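Local coordinates for Fe-regulated protein B (Neisseria meningitidis, PDB 4AIP) that probably carries iron across the meningococcal outer membrane as a TonB-dependent transporter, its beta-barrel closed by a plug domain, at residues Asp454-Phe466 with Ser477-Pro491. Residues are numbered along the deposited sequence; the frame is centred on the assembly and turned at random.
Sequences DFTLTGGLRYDRF and SSSNLNPSFGVIWQP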
loop_
_atom_site.group_PDB
_atom_site.type_symbol
_atom_site.label_atom_id
_atom_site.label_comp_id
_atom_site.label_asym_id
_atom_site.label_seq_id
_atom_site.Cartn_x
_atom_site.Cartn_y
_atom_site.Cartn_z
ATOM N N ASP B 454 57.494 -10.904 -14.011
ATOM C CA ASP B 454 56.184 -11.500 -13.785
ATOM C C ASP B 454 55.687 -11.245 -12.341
ATOM O O ASP B 454 54.930 -12.017 -11.735
ATOM C CB ASP B 454 56.065 -12.922 -14.390
ATOM C CG ASP B 454 57.256 -13.762 -14.134
ATOM O OD1 ASP B 454 58.001 -13.466 -13.172
ATOM O OD2 ASP B 454 57.453 -14.753 -14.867
ATOM N N PHE B 455 56.146 -10.075 -11.871
ATOM C CA PHE B 455 55.763 -9.410 -10.639
ATOM C C PHE B 455 54.815 -8.262 -10.893
ATOM O O PHE B 455 54.948 -7.590 -11.889
ATOM C CB PHE B 455 56.991 -8.811 -9.988
ATOM C CG PHE B 455 57.837 -9.803 -9.312
ATOM C CD1 PHE B 455 57.554 -10.185 -8.018
ATOM C CD2 PHE B 455 58.919 -10.380 -9.971
ATOM C CE1 PHE B 455 58.325 -11.129 -7.377
ATOM C CE2 PHE B 455 59.724 -11.344 -9.334
ATOM C CZ PHE B 455 59.428 -11.709 -8.047
ATOM N N THR B 456 53.864 -8.046 -9.988
ATOM C CA THR B 456 53.023 -6.886 -9.984
ATOM C C THR B 456 53.148 -6.268 -8.591
ATOM O O THR B 456 52.822 -6.900 -7.586
ATOM C CB THR B 456 51.582 -7.233 -10.352
ATOM O OG1 THR B 456 51.515 -7.510 -11.762
ATOM C CG2 THR B 456 50.640 -6.046 -10.035
ATOM N N LEU B 457 53.656 -5.033 -8.544
ATOM C CA LEU B 457 53.946 -4.352 -7.279
ATOM C C LEU B 457 53.014 -3.184 -7.108
ATOM O O LEU B 457 52.687 -2.530 -8.086
ATOM C CB LEU B 457 55.408 -3.882 -7.256
ATOM C CG LEU B 457 56.371 -5.059 -7.539
ATOM C CD1 LEU B 457 57.745 -4.604 -8.051
ATOM C CD2 LEU B 457 56.573 -5.967 -6.342
ATOM N N THR B 458 52.587 -2.942 -5.875
ATOM C CA THR B 458 51.508 -2.004 -5.596
ATOM C C THR B 458 52.021 -1.208 -4.410
ATOM O O THR B 458 52.479 -1.827 -3.401
ATOM C CB THR B 458 50.160 -2.729 -5.293
ATOM O OG1 THR B 458 49.690 -3.360 -6.484
ATOM C CG2 THR B 458 49.073 -1.752 -4.824
ATOM N N GLY B 459 52.040 0.142 -4.534
ATOM C CA GLY B 459 52.455 0.969 -3.418
ATOM C C GLY B 459 51.406 2.026 -3.277
ATOM O O GLY B 459 50.982 2.615 -4.292
ATOM N N GLY B 460 50.984 2.316 -2.045
ATOM C CA GLY B 460 50.005 3.343 -1.929
ATOM C C GLY B 460 49.980 4.055 -0.627
ATOM O O GLY B 460 50.545 3.587 0.332
ATOM N N LEU B 461 49.241 5.165 -0.581
ATOM C CA LEU B 461 49.111 5.913 0.640
ATOM C C LEU B 461 47.782 6.598 0.729
ATOM O O LEU B 461 47.308 7.188 -0.280
ATOM C CB LEU B 461 50.124 7.024 0.568
ATOM C CG LEU B 461 50.759 7.281 1.884
ATOM C CD1 LEU B 461 51.809 6.250 1.917
ATOM C CD2 LEU B 461 51.390 8.621 1.724
ATOM N N ARG B 462 47.212 6.609 1.931
ATOM C CA ARG B 462 46.005 7.375 2.144
ATOM C C ARG B 462 46.276 8.306 3.280
ATOM O O ARG B 462 47.009 7.971 4.219
ATOM C CB ARG B 462 44.832 6.529 2.618
ATOM C CG ARG B 462 44.349 5.485 1.648
ATOM C CD ARG B 462 43.153 4.741 2.253
ATOM N NE ARG B 462 42.065 5.653 2.597
ATOM C CZ ARG B 462 41.171 6.114 1.715
ATOM N NH1 ARG B 462 41.255 5.745 0.442
ATOM N NH2 ARG B 462 40.219 6.938 2.113
ATOM N N TYR B 463 45.621 9.436 3.234
ATOM C CA TYR B 463 45.633 10.288 4.323
ATOM C C TYR B 463 44.150 10.442 4.673
ATOM O O TYR B 463 43.357 10.800 3.779
ATOM C CB TYR B 463 46.219 11.600 3.819
ATOM C CG TYR B 463 46.142 12.658 4.835
ATOM C CD1 TYR B 463 46.994 12.643 5.916
ATOM C CD2 TYR B 463 45.195 13.683 4.736
ATOM C CE1 TYR B 463 46.920 13.618 6.872
ATOM C CE2 TYR B 463 45.135 14.688 5.704
ATOM C CZ TYR B 463 45.989 14.623 6.749
ATOM O OH TYR B 463 45.933 15.596 7.687
ATOM N N ASP B 464 43.760 10.141 5.918
ATOM C CA ASP B 464 42.355 10.123 6.292
ATOM C C ASP B 464 42.125 11.000 7.495
ATOM O O ASP B 464 42.862 10.888 8.507
ATOM C CB ASP B 464 41.879 8.716 6.719
ATOM C CG ASP B 464 41.783 7.742 5.556
ATOM O OD1 ASP B 464 40.815 7.733 4.756
ATOM O OD2 ASP B 464 42.687 6.926 5.465
ATOM N N ARG B 465 41.084 11.821 7.444
ATOM C CA ARG B 465 40.718 12.562 8.655
ATOM C C ARG B 465 39.277 12.355 8.893
ATOM O O ARG B 465 38.513 12.158 7.957
ATOM C CB ARG B 465 40.875 14.078 8.510
ATOM C CG ARG B 465 41.802 14.609 7.411
ATOM C CD ARG B 465 41.821 16.132 7.590
ATOM N NE ARG B 465 41.262 16.435 8.917
ATOM C CZ ARG B 465 41.363 17.610 9.524
ATOM N NH1 ARG B 465 42.025 18.613 8.918
ATOM N NH2 ARG B 465 40.787 17.780 10.741
ATOM N N PHE B 466 38.895 12.526 10.127
ATOM C CA PHE B 466 37.550 12.513 10.459
ATOM C C PHE B 466 37.312 13.642 11.382
ATOM O O PHE B 466 38.252 14.147 12.039
ATOM C CB PHE B 466 37.186 11.226 11.174
ATOM C CG PHE B 466 37.768 11.074 12.538
ATOM C CD1 PHE B 466 37.102 11.561 13.671
ATOM C CD2 PHE B 466 38.955 10.349 12.710
ATOM C CE1 PHE B 466 37.629 11.393 14.967
ATOM C CE2 PHE B 466 39.493 10.147 14.027
ATOM C CZ PHE B 466 38.830 10.669 15.150
ATOM N N SER B 477 38.610 15.834 16.359
ATOM C CA SER B 477 39.088 15.237 15.113
ATOM C C SER B 477 40.445 14.658 15.278
ATOM O O SER B 477 41.030 14.804 16.362
ATOM C CB SER B 477 39.013 16.149 13.883
ATOM O OG SER B 477 39.119 17.460 14.180
ATOM N N SER B 478 40.884 13.952 14.232
ATOM C CA SER B 478 42.206 13.375 14.149
ATOM C C SER B 478 42.394 13.012 12.715
ATOM O O SER B 478 41.432 13.092 11.942
ATOM C CB SER B 478 42.329 12.103 15.003
ATOM O OG SER B 478 43.698 11.812 15.202
ATOM N N SER B 479 43.604 12.597 12.362
ATOM C CA SER B 479 43.913 12.230 11.014
ATOM C C SER B 479 44.970 11.143 11.025
ATOM O O SER B 479 45.622 10.936 12.022
ATOM C CB SER B 479 44.414 13.439 10.257
ATOM O OG SER B 479 45.637 13.824 10.783
ATOM N N ASN B 480 45.138 10.437 9.908
ATOM C CA ASN B 480 46.088 9.338 9.833
ATOM C C ASN B 480 46.695 9.219 8.483
ATOM O O ASN B 480 46.042 9.472 7.476
ATOM C CB ASN B 480 45.407 8.003 10.149
ATOM C CG ASN B 480 45.025 7.887 11.611
ATOM O OD1 ASN B 480 44.076 8.527 12.072
ATOM N ND2 ASN B 480 45.796 7.106 12.360
ATOM N N LEU B 481 47.952 8.812 8.472
ATOM C CA LEU B 481 48.639 8.530 7.252
ATOM C C LEU B 481 48.817 7.020 7.166
ATOM O O LEU B 481 49.451 6.449 8.037
ATOM C CB LEU B 481 49.961 9.252 7.319
ATOM C CG LEU B 481 50.739 9.569 6.068
ATOM C CD1 LEU B 481 49.851 9.815 4.810
ATOM C CD2 LEU B 481 51.505 10.865 6.418
ATOM N N ASN B 482 48.223 6.386 6.149
ATOM C CA ASN B 482 48.150 4.920 6.041
ATOM C C ASN B 482 48.774 4.323 4.784
ATOM O O ASN B 482 48.167 4.343 3.727
ATOM C CB ASN B 482 46.703 4.430 6.120
ATOM C CG ASN B 482 45.955 4.910 7.381
ATOM O OD1 ASN B 482 44.972 5.623 7.283
ATOM N ND2 ASN B 482 46.418 4.530 8.534
ATOM N N PRO B 483 49.979 3.751 4.907
ATOM C CA PRO B 483 50.715 3.156 3.781
ATOM C C PRO B 483 50.209 1.766 3.462
ATOM O O PRO B 483 49.517 1.187 4.282
ATOM C CB PRO B 483 52.159 3.057 4.314
ATOM C CG PRO B 483 52.176 3.813 5.604
ATOM C CD PRO B 483 50.787 3.780 6.139
ATOM N N SER B 484 50.549 1.236 2.295
ATOM C CA SER B 484 50.099 -0.066 1.920
ATOM C C SER B 484 51.048 -0.555 0.874
ATOM O O SER B 484 51.507 0.227 0.048
ATOM C CB SER B 484 48.621 -0.047 1.425
ATOM O OG SER B 484 48.421 0.779 0.260
ATOM N N PHE B 485 51.361 -1.846 0.906
ATOM C CA PHE B 485 52.345 -2.434 -0.019
ATOM C C PHE B 485 51.773 -3.771 -0.436
ATOM O O PHE B 485 51.258 -4.485 0.391
ATOM C CB PHE B 485 53.745 -2.675 0.655
ATOM C CG PHE B 485 54.250 -1.520 1.527
ATOM C CD1 PHE B 485 53.902 -1.436 2.922
ATOM C CD2 PHE B 485 55.091 -0.504 0.958
ATOM C CE1 PHE B 485 54.373 -0.347 3.752
ATOM C CE2 PHE B 485 55.587 0.578 1.731
ATOM C CZ PHE B 485 55.212 0.662 3.163
ATOM N N GLY B 486 51.920 -4.133 -1.694
ATOM C CA GLY B 486 51.421 -5.396 -2.159
ATOM C C GLY B 486 52.260 -5.923 -3.294
ATOM O O GLY B 486 52.698 -5.165 -4.172
ATOM N N VAL B 487 52.491 -7.232 -3.256
ATOM C CA VAL B 487 53.237 -7.938 -4.266
ATOM C C VAL B 487 52.426 -9.101 -4.768
ATOM O O VAL B 487 51.933 -9.874 -3.986
ATOM C CB VAL B 487 54.547 -8.578 -3.687
ATOM C CG1 VAL B 487 55.425 -9.083 -4.832
ATOM C CG2 VAL B 487 55.313 -7.604 -2.811
ATOM N N ILE B 488 52.342 -9.244 -6.078
ATOM C CA ILE B 488 51.877 -10.471 -6.666
ATOM C C ILE B 488 52.970 -10.992 -7.598
ATOM O O ILE B 488 53.569 -10.239 -8.375
ATOM C CB ILE B 488 50.572 -10.307 -7.476
ATOM C CG1 ILE B 488 49.440 -9.737 -6.613
ATOM C CG2 ILE B 488 50.197 -11.654 -8.117
ATOM C CD1 ILE B 488 48.334 -9.026 -7.444
ATOM N N TRP B 489 53.192 -12.299 -7.530
ATOM C CA TRP B 489 54.125 -12.944 -8.409
ATOM C C TRP B 489 53.462 -14.040 -9.216
ATOM O O TRP B 489 52.875 -14.948 -8.683
ATOM C CB TRP B 489 55.273 -13.463 -7.570
ATOM C CG TRP B 489 56.324 -14.137 -8.362
ATOM C CD1 TRP B 489 56.882 -13.719 -9.530
ATOM C CD2 TRP B 489 56.928 -15.368 -8.034
ATOM N NE1 TRP B 489 57.794 -14.627 -9.967
ATOM C CE2 TRP B 489 57.867 -15.653 -9.059
ATOM C CE3 TRP B 489 56.773 -16.264 -6.962
ATOM C CZ2 TRP B 489 58.678 -16.809 -9.047
ATOM C CZ3 TRP B 489 57.549 -17.401 -6.932
ATOM C CH2 TRP B 489 58.502 -17.682 -7.984
ATOM N N GLN B 490 53.572 -13.947 -10.521
ATOM C CA GLN B 490 52.981 -14.917 -11.386
ATOM C C GLN B 490 54.023 -15.566 -12.311
ATOM O O GLN B 490 54.167 -15.202 -13.470
ATOM C CB GLN B 490 51.804 -14.312 -12.158
ATOM C CG GLN B 490 51.307 -15.223 -13.249
ATOM C CD GLN B 490 49.826 -15.108 -13.565
ATOM O OE1 GLN B 490 49.198 -14.039 -13.425
ATOM N NE2 GLN B 490 49.241 -16.239 -14.008
ATOM N N PRO B 491 54.726 -16.573 -11.794
ATOM C CA PRO B 491 55.828 -17.262 -12.480
ATOM C C PRO B 491 55.442 -18.166 -13.626
ATOM O O PRO B 491 56.274 -18.434 -14.484
ATOM C CB PRO B 491 56.437 -18.128 -11.397
ATOM C CG PRO B 491 55.647 -17.916 -10.187
ATOM C CD PRO B 491 54.463 -17.114 -10.458
#
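Phe-455 and Trp-489 face each other across two antiparallel strands and form an offset stack: Trp-489 CD1 sits over the centre of the phenyl ring, 3.6 Å from Phe-455 CZ, with the planes 18° apart. CG of Trp-489 is anti to its own backbone N (chi1 -179°), which lays the indole over its partner. Beside the stack, Trp-489 NE1 donates a weak hydrogen bond, 3.4 Å long, to Asp-454 OD1. The same face carries Leu-457 CD2, 3.6 Å from Val-487 CG1, and farther along Leu-461 CD2, 3.6 Å from Leu-481 CD1. This mostly apolar face, with Phe-455, Leu-481 and Trp-489 exposed, is consistent with the lipid-facing outside of a TonB-dependent barrel.

The other face is better buried at Arg-462, Asn-482, Ser-484 and Phe-466. Phe-466 CE2 lies 3.6 Å from Ser-478 CB, with Ser-478 N over one face of the ring. Arg-462, bent at chi3, grips Asp-464 of its own strand side-on; NH2 reaches OD1 at 2.8 Å and NE meets both oxygens, fixing the guanidinium's rotation. Its NH1 hydrogen-bonds Ala-156 O of the plug, placing this face toward the barrel interior, and its NH2 hydrogen-bonds Asn-383 OD1. Between the faces, paired backbone bonds such as Asn-482 N to Arg-462 O (2.8 Å, 176° at the hydrogen) zip the strands together.

These strands form a beta hairpin of the barrel wall, with strand 438-452 flanking the 454-466 side and strand 495-506 the 477-491 side, both antiparallel.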